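Long-range contact in malonyl CoA-ACP transacylase (Xanthomonas oryzae pv. oryzae, PDB 3K89), which probably transfers the malonyl group from malonyl-CoA to holo acyl carrier protein, releasing free coenzyme A: residues F122-A127 with V198-H203. Residues are numbered along the deposited sequence; the frame is centred on the assembly and turned at random.
Sequences FMQAAA and VSVPSH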
# COMPACT_ATOMS: atom_id res chain seq x y z
N PHE A 122 -15.54 -2.32 -4.10
CA PHE A 122 -15.55 -2.99 -5.39
C PHE A 122 -14.75 -4.28 -5.30
O PHE A 122 -15.16 -5.30 -5.86
CB PHE A 122 -14.97 -2.12 -6.51
CG PHE A 122 -15.70 -0.81 -6.73
CD1 PHE A 122 -17.08 -0.70 -6.51
CD2 PHE A 122 -15.02 0.30 -7.22
CE1 PHE A 122 -17.74 0.52 -6.73
CE2 PHE A 122 -15.67 1.52 -7.45
CZ PHE A 122 -17.03 1.62 -7.21
N MET A 123 -13.60 -4.21 -4.63
CA MET A 123 -12.73 -5.38 -4.47
C MET A 123 -13.43 -6.49 -3.70
O MET A 123 -13.36 -7.66 -4.08
CB MET A 123 -11.43 -4.99 -3.76
CG MET A 123 -10.53 -4.10 -4.62
SD MET A 123 -9.23 -3.29 -3.65
CE MET A 123 -8.01 -4.60 -3.57
N GLN A 124 -14.10 -6.11 -2.61
CA GLN A 124 -14.77 -7.08 -1.76
C GLN A 124 -15.91 -7.78 -2.49
O GLN A 124 -16.10 -8.99 -2.33
CB GLN A 124 -15.28 -6.42 -0.48
CG GLN A 124 -15.74 -7.40 0.59
CD GLN A 124 -14.57 -8.07 1.30
OE1 GLN A 124 -13.83 -7.41 2.05
NE2 GLN A 124 -14.41 -9.37 1.08
N ALA A 125 -16.63 -7.02 -3.31
CA ALA A 125 -17.78 -7.54 -4.06
C ALA A 125 -17.34 -8.47 -5.17
O ALA A 125 -18.11 -9.36 -5.58
CB ALA A 125 -18.59 -6.39 -4.62
N ALA A 126 -16.11 -8.28 -5.65
CA ALA A 126 -15.55 -9.10 -6.71
C ALA A 126 -15.24 -10.49 -6.18
O ALA A 126 -15.28 -11.46 -6.94
CB ALA A 126 -14.31 -8.46 -7.27
N ALA A 127 -14.95 -10.58 -4.89
CA ALA A 127 -14.58 -11.84 -4.26
C ALA A 127 -15.18 -11.94 -2.86
O ALA A 127 -14.49 -11.71 -1.86
CB ALA A 127 -13.06 -11.98 -4.20
N VAL A 198 -6.49 -11.94 4.90
CA VAL A 198 -7.30 -11.20 3.91
C VAL A 198 -8.22 -12.10 3.07
O VAL A 198 -7.83 -13.18 2.64
CB VAL A 198 -6.42 -10.38 2.93
CG1 VAL A 198 -5.85 -9.16 3.61
CG2 VAL A 198 -5.31 -11.23 2.33
N SER A 199 -9.45 -11.64 2.84
CA SER A 199 -10.37 -12.40 2.00
C SER A 199 -10.29 -11.96 0.54
O SER A 199 -10.86 -12.61 -0.35
CB SER A 199 -11.81 -12.31 2.52
OG SER A 199 -12.28 -10.97 2.57
N VAL A 200 -9.56 -10.89 0.27
CA VAL A 200 -9.64 -10.25 -1.02
C VAL A 200 -8.38 -10.53 -1.82
O VAL A 200 -7.29 -10.17 -1.38
CB VAL A 200 -9.81 -8.72 -0.88
CG1 VAL A 200 -9.86 -8.08 -2.24
CG2 VAL A 200 -11.09 -8.42 -0.09
N PRO A 201 -8.53 -11.17 -3.00
CA PRO A 201 -7.39 -11.48 -3.87
C PRO A 201 -7.05 -10.28 -4.75
O PRO A 201 -7.26 -10.28 -5.97
CB PRO A 201 -7.89 -12.66 -4.70
CG PRO A 201 -9.34 -12.44 -4.82
CD PRO A 201 -9.78 -11.73 -3.56
N SER A 202 -6.52 -9.24 -4.11
CA SER A 202 -6.06 -8.06 -4.85
C SER A 202 -4.92 -8.40 -5.79
O SER A 202 -4.18 -9.36 -5.58
CB SER A 202 -5.63 -6.95 -3.88
OG SER A 202 -4.65 -7.42 -2.97
N HIS A 203 -4.79 -7.59 -6.84
CA HIS A 203 -3.65 -7.69 -7.77
C HIS A 203 -3.64 -9.04 -8.49
O HIS A 203 -2.58 -9.57 -8.82
CB HIS A 203 -2.34 -7.35 -7.05
CG HIS A 203 -2.44 -6.05 -6.32
ND1 HIS A 203 -2.56 -4.86 -7.00
CD2 HIS A 203 -2.50 -5.75 -5.01
CE1 HIS A 203 -2.70 -3.88 -6.13
NE2 HIS A 203 -2.67 -4.39 -4.92
O HOH W 1 -12.84 -14.07 -0.79
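Gln124 gives one amide N-H to the hydroxyl of Ser199, NE2 to OG 3.1 Å. The bond is almost straight, 174° at the hydrogen, and OG lies nearly in the amide plane. The Gln124 chain leaves the helix with CG anti to the backbone N (chi1 -168°) and then bends at chi2, which brings the amide over Val200. There CG2 of Val200 rests against both amide heteroatoms, 3.6 Å from OE1 of Gln124. The other methyl of Val200, CG1, meets Met123 CB at 3.8 Å. The methyl CE of Met123 reaches on to Ser202 CB, a tight approach of 3.4 Å. Equally tight is Ala127 CB against Pro201 CD, also 3.4 Å. A water lies between the carbonyl oxygens of Ala127 and Ser199, but its 2.5 Å approach to Ser199 O is too short for the bridge to be certain.

The contact joins the last part of helix 109-126 and the residue that follows to the loop between strand 193-195 and helix 208-219 in the acyltransferase domain. Pro201 centres an inverse gamma turn in this loop. Two residues on comes His203, predicted to be catalytic, whose NE2 is hydrogen-bonded to OG of Ser94, the predicted nucleophile. Its ND1 is hydrogen-bonded to the carbonyl of Gln252, so both ring nitrogens have partners. Thr61 of helix 61-81 touches both Gln124 and Val200, while Met134 of strand 132-138 packs on Ser202.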